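Local coordinates for protein metallocarboxypeptidase (Trypanosoma cruzi, PDB 3DWC) that is a metal-dependent carboxypeptidase of the M32 family that probably releases single C-terminal amino acids, other than proline, from peptides with broad specificity, at residues L9-V12 with F13-Y17; A82-R85 with E86-R89; G279-G282 with F283-Q286. All blocks are in the same frame, centred on the assembly; numbering follows the deposited sequence.

In the fold
The three contacts are local pieces of the chain that meet one another, with centres 12 to 13 Å apart. Contacts 1 and 2 are short stretches of helix, about two turns each, on helices 3-32 and 78-95. Contact 3 is a loop between helices 259-276 and 294-309. Contact 2 is the most buried, contact 1 is partly buried and contact 3 lies at the surface. Met87 of contact 2 packs on Leu9, Glu10 and Phe13 of contact 1. Gln286 of contact 3 bonds to both helices, through Glu10 O and Asn83 ND2. Contact 1 is mainly backbone bonds and apolar packing, contact 2 adds a salt bridge, and contact 3 relies on turns.

Contact 1 of 3, residues L9-V12 with F13-Y17; sequences LERV and FTKLY
Glu10 O receives Thr14 N at 2.9 Å, one of four i to i+4 backbone hydrogen bonds in this part of helix 3-32. The other three run from Phe13 N to Leu9 O, from Lys15 N to Arg11 O and from Leu16 N to Val12 O. The last is the straightest, with an N-H...O angle of 168°. Thr14 OG1 sits beside its own backbone N and comes within 3.2 Å of Glu10 O. Its partner beyond the helix is Thr285 OG1, and Gln286 NE2 also bonds to Glu10 O.

The charged ends come next. Arg11 and Lys15 run side by side on the outer face, with Arg11 NH2 and Lys15 NZ 4.1 Å apart. Arg11 also forms a salt bridge with Glu8, one turn back.

Apolar side chains fill the inner face. Leu9 and Phe13 point the same way, and Leu9 CD2 reaches Phe13 CE1 at 4.2 Å. The ring edge of Phe13 also faces the backbone, with CD1 3.2 Å from Leu9 O in the ring plane. Leu16 CD1 lies 4.1 Å above one ring face, offset toward the rim. Val12 CG1, anti to its backbone N (chi1 172°), approaches the same Leu16 CD1.

The apolar side chains thus meet other helices: Leu9 and Phe13 meet helix 78-95, Leu9 also helix 60-71, and Leu16 helix 39-57. Glu10 and Thr14 face the loop at 283-286. Arg11 and Lys15 carry the charge. Their ends would be expected to repel each other, an effect the Glu8 salt bridge may partly offset.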
ATOM      1  N   LEU B   9      17.701   7.485  22.602  1.00 35.28           N
ATOM      2  CA  LEU B   9      16.335   7.862  22.282  1.00 34.45           C
ATOM      3  C   LEU B   9      16.145   8.130  20.794  1.00 34.44           C
ATOM      4  O   LEU B   9      15.140   7.748  20.216  1.00 34.34           O
ATOM      5  CB  LEU B   9      15.861   9.050  23.111  1.00 33.67           C
ATOM      6  CG  LEU B   9      15.500   8.695  24.567  1.00 33.47           C
ATOM      7  CD1 LEU B   9      15.704   9.890  25.488  1.00 30.04           C
ATOM      8  CD2 LEU B   9      14.084   8.161  24.705  1.00 28.58           C
ATOM      9  N   GLU B  10      17.091   8.807  20.171  1.00 34.61           N
ATOM     10  CA  GLU B  10      16.948   9.120  18.767  1.00 34.73           C
ATOM     11  C   GLU B  10      16.756   7.840  17.984  1.00 34.48           C
ATOM     12  O   GLU B  10      15.912   7.766  17.113  1.00 34.35           O
ATOM     13  CB  GLU B  10      18.155   9.882  18.234  1.00 34.03           C
ATOM     14  CG  GLU B  10      18.115  11.375  18.520  1.00 35.90           C
ATOM     15  CD  GLU B  10      19.034  12.183  17.595  1.00 34.97           C
ATOM     16  OE1 GLU B  10      19.988  11.596  17.063  1.00 37.16           O
ATOM     17  OE2 GLU B  10      18.805  13.399  17.395  1.00 33.40           O
ATOM     18  N   ARG B  11      17.589   6.857  18.295  1.00 35.27           N
ATOM     19  CA  ARG B  11      17.565   5.521  17.680  1.00 35.46           C
ATOM     20  C   ARG B  11      16.227   4.796  17.859  1.00 34.14           C
ATOM     21  O   ARG B  11      15.714   4.158  16.933  1.00 33.69           O
ATOM     22  CB  ARG B  11      18.704   4.690  18.298  1.00 35.63           C
ATOM     23  CG  ARG B  11      18.959   3.349  17.614  1.00 38.55           C
ATOM     24  CD  ARG B  11      19.886   2.396  18.465  1.00 41.53           C
ATOM     25  NE  ARG B  11      19.141   1.793  19.581  1.00 47.39           N
ATOM     26  CZ  ARG B  11      18.187   0.859  19.439  1.00 49.94           C
ATOM     27  NH1 ARG B  11      17.855   0.377  18.234  1.00 49.08           N
ATOM     28  NH2 ARG B  11      17.555   0.389  20.516  1.00 51.36           N
ATOM     29  N   VAL B  12      15.681   4.867  19.065  1.00 33.37           N
ATOM     30  CA  VAL B  12      14.366   4.322  19.336  1.00 32.77           C
ATOM     31  C   VAL B  12      13.336   5.034  18.493  1.00 32.23           C
ATOM     32  O   VAL B  12      12.489   4.396  17.904  1.00 32.97           O
ATOM     33  CB  VAL B  12      13.979   4.460  20.809  1.00 33.03           C
ATOM     34  CG1 VAL B  12      12.534   4.055  21.034  1.00 33.59           C
ATOM     35  CG2 VAL B  12      14.921   3.616  21.676  1.00 31.73           C
ATOM     36  N   PHE B  13      13.431   6.357  18.375  1.00 31.36           N
ATOM     37  CA  PHE B  13      12.391   7.100  17.653  1.00 30.52           C
ATOM     38  C   PHE B  13      12.447   6.894  16.123  1.00 29.27           C
ATOM     39  O   PHE B  13      11.424   6.927  15.459  1.00 28.46           O
ATOM     40  CB  PHE B  13      12.387   8.574  18.083  1.00 30.39           C
ATOM     41  CG  PHE B  13      11.550   8.811  19.292  1.00 31.65           C
ATOM     42  CD1 PHE B  13      12.064   8.613  20.559  1.00 31.38           C
ATOM     43  CD2 PHE B  13      10.207   9.147  19.165  1.00 32.74           C
ATOM     44  CE1 PHE B  13      11.287   8.808  21.689  1.00 31.28           C
ATOM     45  CE2 PHE B  13       9.416   9.317  20.297  1.00 32.13           C
ATOM     46  CZ  PHE B  13       9.976   9.138  21.574  1.00 31.62           C
ATOM     47  N   THR B  14      13.642   6.654  15.593  1.00 28.19           N
ATOM     48  CA  THR B  14      13.820   6.237  14.219  1.00 28.29           C
ATOM     49  C   THR B  14      13.174   4.873  13.991  1.00 29.56           C
ATOM     50  O   THR B  14      12.533   4.685  12.975  1.00 30.35           O
ATOM     51  CB  THR B  14      15.309   6.240  13.830  1.00 29.23           C
ATOM     52  OG1 THR B  14      15.784   7.613  13.870  1.00 26.72           O
ATOM     53  CG2 THR B  14      15.545   5.635  12.404  1.00 27.66           C
ATOM     54  N   LYS B  15      13.309   3.948  14.939  1.00 28.66           N
ATOM     55  CA  LYS B  15      12.634   2.654  14.860  1.00 29.69           C
ATOM     56  C   LYS B  15      11.133   2.844  14.730  1.00 28.72           C
ATOM     57  O   LYS B  15      10.520   2.307  13.798  1.00 28.75           O
ATOM     58  CB  LYS B  15      12.995   1.807  16.089  1.00 30.07           C
ATOM     59  CG  LYS B  15      12.802   0.358  15.937  1.00 32.73           C
ATOM     60  CD  LYS B  15      13.738  -0.460  16.820  1.00 33.79           C
ATOM     61  CE  LYS B  15      13.620  -0.082  18.307  1.00 38.66           C
ATOM     62  NZ  LYS B  15      13.951  -1.222  19.269  1.00 38.25           N
ATOM     63  N   LEU B  16      10.554   3.619  15.647  1.00 27.59           N
ATOM     64  CA  LEU B  16       9.120   3.941  15.639  1.00 27.63           C
ATOM     65  C   LEU B  16       8.647   4.585  14.344  1.00 26.91           C
ATOM     66  O   LEU B  16       7.593   4.230  13.833  1.00 27.18           O
ATOM     67  CB  LEU B  16       8.767   4.864  16.822  1.00 27.43           C
ATOM     68  CG  LEU B  16       8.826   4.237  18.221  1.00 27.60           C
ATOM     69  CD1 LEU B  16       8.687   5.326  19.296  1.00 26.34           C
ATOM     70  CD2 LEU B  16       7.766   3.025  18.417  1.00 24.64           C
ATOM     71  N   TYR B  17       9.438   5.514  13.809  1.00 26.29           N
ATOM     72  CA  TYR B  17       9.182   6.171  12.513  1.00 26.70           C
ATOM     73  C   TYR B  17       9.081   5.117  11.408  1.00 27.63           C
ATOM     74  O   TYR B  17       8.154   5.149  10.589  1.00 27.19           O
ATOM     75  CB  TYR B  17      10.283   7.196  12.222  1.00 27.22           C
ATOM     76  CG  TYR B  17      10.095   8.039  10.992  1.00 26.30           C
ATOM     77  CD1 TYR B  17       9.296   9.156  11.012  1.00 28.35           C
ATOM     78  CD2 TYR B  17      10.730   7.711   9.794  1.00 27.14           C
ATOM     79  CE1 TYR B  17       9.138   9.961   9.860  1.00 27.97           C
ATOM     80  CE2 TYR B  17      10.549   8.471   8.644  1.00 28.41           C
ATOM     81  CZ  TYR B  17       9.773   9.608   8.686  1.00 26.87           C
ATOM     82  OH  TYR B  17       9.594  10.387   7.539  1.00 28.01           O
TER

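Contact 2 of 3, residues A82-R85 with E86-R89; sequences ANLR and EMRR
Ala82 O accepts the backbone N of Glu86 at 2.9 Å, the first of four i to i+4 hydrogen bonds along this part of helix 78-95. The CA of Ala82 also lies over the centre of the Arg85 guanidinium, 4.3 Å from its plane.

Asn83 O takes Met87 N at 2.8 Å. The Asn83 side chain meets the same residue at its far end, where ND2 is 3.6 Å from Met87 CE. Met87 is extended beyond CG, which carries the methyl out to that amide. Asn83 ND2 bonds to Gln286 and Tyr6, and OD1 to Val288 N, so both ends of the amide are held.

Leu84 O accepts Arg88 N in a nearly straight bond, 171° at the hydrogen. Leu84 CD1 touches Met87 SD at 4.1 Å, the two side chains crossing at about a right angle.

Arg85 O accepts Arg89 N. Its side chain makes a salt bridge with the next residue. NE reaches Glu86 OE2 at 2.9 Å and NH2 reaches the same oxygen at 3.2 Å, a side-on grip. The oxygen lies in the guanidinium plane and is met on its anti side, with the two planar groups 73° apart. Glu86 is bent at chi2 (-54°), which folds its carboxylate back beside Arg85. Glu86 OE1 pairs with Arg292.

Met87 faces Leu9, Glu10 and Phe13 of helix 3-32. Leu84 and Arg88 pack on helix 60-71. This part of helix 78-95 therefore packs against both helices, which also touch each other.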
ATOM      1  N   ALA B  82      14.975  20.671  21.667  1.00 31.72           N
ATOM      2  CA  ALA B  82      13.557  20.694  21.239  1.00 31.19           C
ATOM      3  C   ALA B  82      13.059  19.272  20.946  1.00 31.04           C
ATOM      4  O   ALA B  82      11.895  18.898  21.252  1.00 28.96           O
ATOM      5  CB  ALA B  82      13.374  21.530  19.998  1.00 31.36           C
ATOM      6  N   ASN B  83      13.945  18.484  20.337  1.00 30.44           N
ATOM      7  CA  ASN B  83      13.573  17.115  19.967  1.00 30.39           C
ATOM      8  C   ASN B  83      13.321  16.335  21.247  1.00 30.60           C
ATOM      9  O   ASN B  83      12.336  15.596  21.325  1.00 30.46           O
ATOM     10  CB  ASN B  83      14.644  16.490  19.072  1.00 29.84           C
ATOM     11  CG  ASN B  83      14.216  15.185  18.436  1.00 29.99           C
ATOM     12  OD1 ASN B  83      13.061  15.018  18.012  1.00 29.30           O
ATOM     13  ND2 ASN B  83      15.161  14.245  18.346  1.00 28.63           N
ATOM     14  N   LEU B  84      14.153  16.554  22.280  1.00 30.15           N
ATOM     15  CA  LEU B  84      13.937  15.853  23.552  1.00 30.86           C
ATOM     16  C   LEU B  84      12.584  16.228  24.170  1.00 31.25           C
ATOM     17  O   LEU B  84      11.889  15.380  24.725  1.00 30.75           O
ATOM     18  CB  LEU B  84      15.081  16.114  24.542  1.00 30.59           C
ATOM     19  CG  LEU B  84      15.072  15.365  25.881  1.00 30.58           C
ATOM     20  CD1 LEU B  84      14.924  13.850  25.711  1.00 29.83           C
ATOM     21  CD2 LEU B  84      16.342  15.711  26.694  1.00 30.98           C
ATOM     22  N   ARG B  85      12.216  17.511  24.078  1.00 32.32           N
ATOM     23  CA  ARG B  85      10.860  17.969  24.459  1.00 32.57           C
ATOM     24  C   ARG B  85       9.756  17.221  23.688  1.00 31.84           C
ATOM     25  O   ARG B  85       8.758  16.805  24.262  1.00 30.78           O
ATOM     26  CB  ARG B  85      10.710  19.474  24.205  1.00 32.77           C
ATOM     27  CG  ARG B  85       9.419  20.091  24.730  1.00 34.02           C
ATOM     28  CD  ARG B  85       9.270  21.538  24.252  1.00 37.15           C
ATOM     29  NE  ARG B  85       9.209  21.601  22.793  1.00 40.70           N
ATOM     30  CZ  ARG B  85       9.724  22.567  22.034  1.00 40.91           C
ATOM     31  NH1 ARG B  85      10.368  23.588  22.560  1.00 42.42           N
ATOM     32  NH2 ARG B  85       9.595  22.487  20.719  1.00 40.60           N
ATOM     33  N   GLU B  86       9.940  17.064  22.379  1.00 32.05           N
ATOM     34  CA  GLU B  86       8.920  16.420  21.579  1.00 31.78           C
ATOM     35  C   GLU B  86       8.869  14.917  21.865  1.00 31.78           C
ATOM     36  O   GLU B  86       7.795  14.328  21.828  1.00 31.69           O
ATOM     37  CB  GLU B  86       9.098  16.748  20.109  1.00 31.07           C
ATOM     38  CG  GLU B  86       8.954  18.209  19.829  1.00 32.89           C
ATOM     39  CD  GLU B  86       7.648  18.816  20.355  1.00 34.70           C
ATOM     40  OE1 GLU B  86       6.591  18.191  20.187  1.00 33.51           O
ATOM     41  OE2 GLU B  86       7.691  19.937  20.899  1.00 35.42           O
ATOM     42  N   MET B  87      10.019  14.314  22.185  1.00 31.48           N
ATOM     43  CA  MET B  87      10.064  12.917  22.605  1.00 31.36           C
ATOM     44  C   MET B  87       9.266  12.666  23.877  1.00 31.76           C
ATOM     45  O   MET B  87       8.522  11.708  23.954  1.00 31.01           O
ATOM     46  CB  MET B  87      11.517  12.477  22.876  1.00 31.38           C
ATOM     47  CG  MET B  87      12.389  12.331  21.655  1.00 29.88           C
ATOM     48  SD  MET B  87      14.101  12.043  22.115  1.00 30.88           S
ATOM     49  CE  MET B  87      14.752  11.451  20.526  1.00 30.99           C
ATOM     50  N   ARG B  88       9.484  13.487  24.909  1.00 33.03           N
ATOM     51  CA  ARG B  88       8.698  13.384  26.147  1.00 33.21           C
ATOM     52  C   ARG B  88       7.213  13.495  25.883  1.00 33.81           C
ATOM     53  O   ARG B  88       6.427  12.734  26.442  1.00 33.46           O
ATOM     54  CB  ARG B  88       9.083  14.463  27.162  1.00 33.25           C
ATOM     55  CG  ARG B  88       8.137  14.531  28.349  1.00 33.62           C
ATOM     56  CD  ARG B  88       8.656  15.423  29.468  1.00 34.49           C
ATOM     57  NE  ARG B  88       9.624  14.721  30.304  1.00 36.24           N
ATOM     58  CZ  ARG B  88       9.295  13.976  31.351  1.00 37.38           C
ATOM     59  NH1 ARG B  88      10.252  13.397  32.057  1.00 38.38           N
ATOM     60  NH2 ARG B  88       8.016  13.797  31.693  1.00 37.93           N
ATOM     61  N   ARG B  89       6.833  14.461  25.045  1.00 34.06           N
ATOM     62  CA  ARG B  89       5.442  14.635  24.666  1.00 34.42           C
ATOM     63  C   ARG B  89       4.833  13.372  24.018  1.00 34.32           C
ATOM     64  O   ARG B  89       3.747  12.958  24.413  1.00 32.69           O
ATOM     65  CB  ARG B  89       5.299  15.820  23.713  1.00 34.94           C
ATOM     66  CG  ARG B  89       3.912  15.934  23.154  1.00 36.03           C
ATOM     67  CD  ARG B  89       3.722  17.159  22.273  1.00 37.24           C
ATOM     68  NE  ARG B  89       2.428  17.056  21.569  1.00 41.46           N
ATOM     69  CZ  ARG B  89       1.225  17.224  22.153  1.00 41.46           C
ATOM     70  NH1 ARG B  89       1.103  17.494  23.460  1.00 43.50           N
ATOM     71  NH2 ARG B  89       0.139  17.096  21.427  1.00 42.28           N
TER

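Contact 3 of 3, residues G279-G282 with F283-Q286; sequences GPKG and FETQ
Pro280 to Phe283 form a type II beta turn, closed by Phe283 N to Pro280 O at 3.2 Å, and Phe283 to Gln286 follow as a type I turn, closed by Gln286 N to Phe283 O at 3.0 Å. Two turns in succession, sharing Phe283, thus form part of the loop between helices 259-276 and 294-309. The peptide bond before Pro280 is cis. Gly282 has a positive phi of 91°, at the third position of a type II turn, where glycine is common.

Pro280 and Phe283, the two ends of the first turn, also meet by their side chains. Pro280 CG lies 4.1 Å from Phe283 CD1, the proline ring and the benzyl group crossing at a slant. Phe283 CG lies beside its own backbone N, which brings CD1 back toward the turn. Lys281 O lies at the ring edge, near its plane. The other contacts of the ring tie the loop to the helices: Phe283 packs on Tyr6 of helix 3-32 and on Leu79 and Asn83 of helix 78-95. Pro280 also touches Leu79.

Glu284 folds back to the first turn. Its chain bends at chi2 (87°), which brings the carboxylate to the N-H of Gly282. OE1 lies 3.5 Å from Lys281 CA and 3.8 Å from Lys281 CG, the aliphatic part of that chain running alongside. Gly282 N gives its hydrogen to Glu284 OE1 at 2.9 Å, almost straight at 176°, and meets that oxygen from above the carboxylate plane.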
ATOM      1  N   GLY B 279      10.420  20.581   8.153  1.00 31.12           N
ATOM      2  CA  GLY B 279      11.698  20.438   8.852  1.00 31.28           C
ATOM      3  C   GLY B 279      11.574  20.214  10.344  1.00 31.57           C
ATOM      4  O   GLY B 279      10.512  19.956  10.848  1.00 32.36           O
ATOM      5  N   PRO B 280      12.669  20.358  11.094  1.00 32.63           N
ATOM      6  CA  PRO B 280      13.968  20.805  10.648  1.00 33.44           C
ATOM      7  C   PRO B 280      14.784  19.750   9.884  1.00 33.48           C
ATOM      8  O   PRO B 280      14.748  18.586  10.186  1.00 32.93           O
ATOM      9  CB  PRO B 280      14.670  21.253  11.953  1.00 33.42           C
ATOM     10  CG  PRO B 280      13.959  20.582  13.062  1.00 33.12           C
ATOM     11  CD  PRO B 280      12.637  20.065  12.542  1.00 32.89           C
ATOM     12  N   LYS B 281      15.542  20.192   8.894  1.00 34.99           N
ATOM     13  CA  LYS B 281      16.403  19.293   8.137  1.00 34.92           C
ATOM     14  C   LYS B 281      17.392  18.618   9.108  1.00 34.32           C
ATOM     15  O   LYS B 281      17.900  19.228  10.065  1.00 34.04           O
ATOM     16  CB  LYS B 281      17.110  20.063   6.997  1.00 35.47           C
ATOM     17  CG  LYS B 281      18.121  19.206   6.164  1.00 37.16           C
ATOM     18  CD  LYS B 281      19.498  19.951   6.009  1.00 37.92           C
ATOM     19  CE  LYS B 281      20.726  19.035   6.361  1.00 41.43           C
ATOM     20  NZ  LYS B 281      21.772  19.718   7.262  1.00 41.02           N
ATOM     21  N   GLY B 282      17.629  17.342   8.870  1.00 34.32           N
ATOM     22  CA  GLY B 282      18.563  16.560   9.664  1.00 34.45           C
ATOM     23  C   GLY B 282      17.869  15.881  10.831  1.00 34.30           C
ATOM     24  O   GLY B 282      18.508  15.163  11.589  1.00 34.73           O
ATOM     25  N   PHE B 283      16.569  16.115  10.978  1.00 34.21           N
ATOM     26  CA  PHE B 283      15.772  15.488  12.030  1.00 33.49           C
ATOM     27  C   PHE B 283      14.600  14.701  11.475  1.00 33.30           C
ATOM     28  O   PHE B 283      13.588  14.491  12.143  1.00 32.40           O
ATOM     29  CB  PHE B 283      15.300  16.561  12.986  1.00 32.64           C
ATOM     30  CG  PHE B 283      16.390  17.062  13.912  1.00 31.78           C
ATOM     31  CD1 PHE B 283      17.239  18.107  13.538  1.00 32.12           C
ATOM     32  CD2 PHE B 283      16.553  16.484  15.170  1.00 31.80           C
ATOM     33  CE1 PHE B 283      18.205  18.569  14.396  1.00 30.50           C
ATOM     34  CE2 PHE B 283      17.514  16.933  16.044  1.00 32.93           C
ATOM     35  CZ  PHE B 283      18.362  17.976  15.657  1.00 31.31           C
ATOM     36  N   GLU B 284      14.772  14.201  10.260  1.00 33.63           N
ATOM     37  CA  GLU B 284      13.633  13.684   9.473  1.00 33.67           C
ATOM     38  C   GLU B 284      12.838  12.532  10.120  1.00 33.12           C
ATOM     39  O   GLU B 284      11.609  12.500  10.017  1.00 34.10           O
ATOM     40  CB  GLU B 284      14.109  13.295   8.062  1.00 33.91           C
ATOM     41  CG  GLU B 284      14.442  14.501   7.194  1.00 35.68           C
ATOM     42  CD  GLU B 284      15.862  15.007   7.350  1.00 37.11           C
ATOM     43  OE1 GLU B 284      16.138  16.075   6.789  1.00 43.46           O
ATOM     44  OE2 GLU B 284      16.705  14.375   8.023  1.00 36.20           O
ATOM     45  N   THR B 285      13.517  11.642  10.828  1.00 32.13           N
ATOM     46  CA  THR B 285      12.861  10.466  11.461  1.00 32.04           C
ATOM     47  C   THR B 285      12.484  10.702  12.949  1.00 31.87           C
ATOM     48  O   THR B 285      12.106   9.765  13.659  1.00 32.43           O
ATOM     49  CB  THR B 285      13.809   9.273  11.416  1.00 32.50           C
ATOM     50  OG1 THR B 285      14.919   9.519  12.298  1.00 32.34           O
ATOM     51  CG2 THR B 285      14.329   9.047   9.978  1.00 30.46           C
ATOM     52  N   GLN B 286      12.547  11.964  13.383  1.00 30.82           N
ATOM     53  CA  GLN B 286      12.338  12.368  14.766  1.00 30.28           C
ATOM     54  C   GLN B 286      11.074  13.190  14.985  1.00 30.09           C
ATOM     55  O   GLN B 286      10.596  13.880  14.063  1.00 29.48           O
ATOM     56  CB  GLN B 286      13.528  13.236  15.199  1.00 30.03           C
ATOM     57  CG  GLN B 286      14.878  12.510  15.142  1.00 29.18           C
ATOM     58  CD  GLN B 286      14.950  11.359  16.106  1.00 26.12           C
ATOM     59  OE1 GLN B 286      14.720  11.535  17.307  1.00 25.14           O
ATOM     60  NE2 GLN B 286      15.292  10.158  15.592  1.00 24.50           N
TER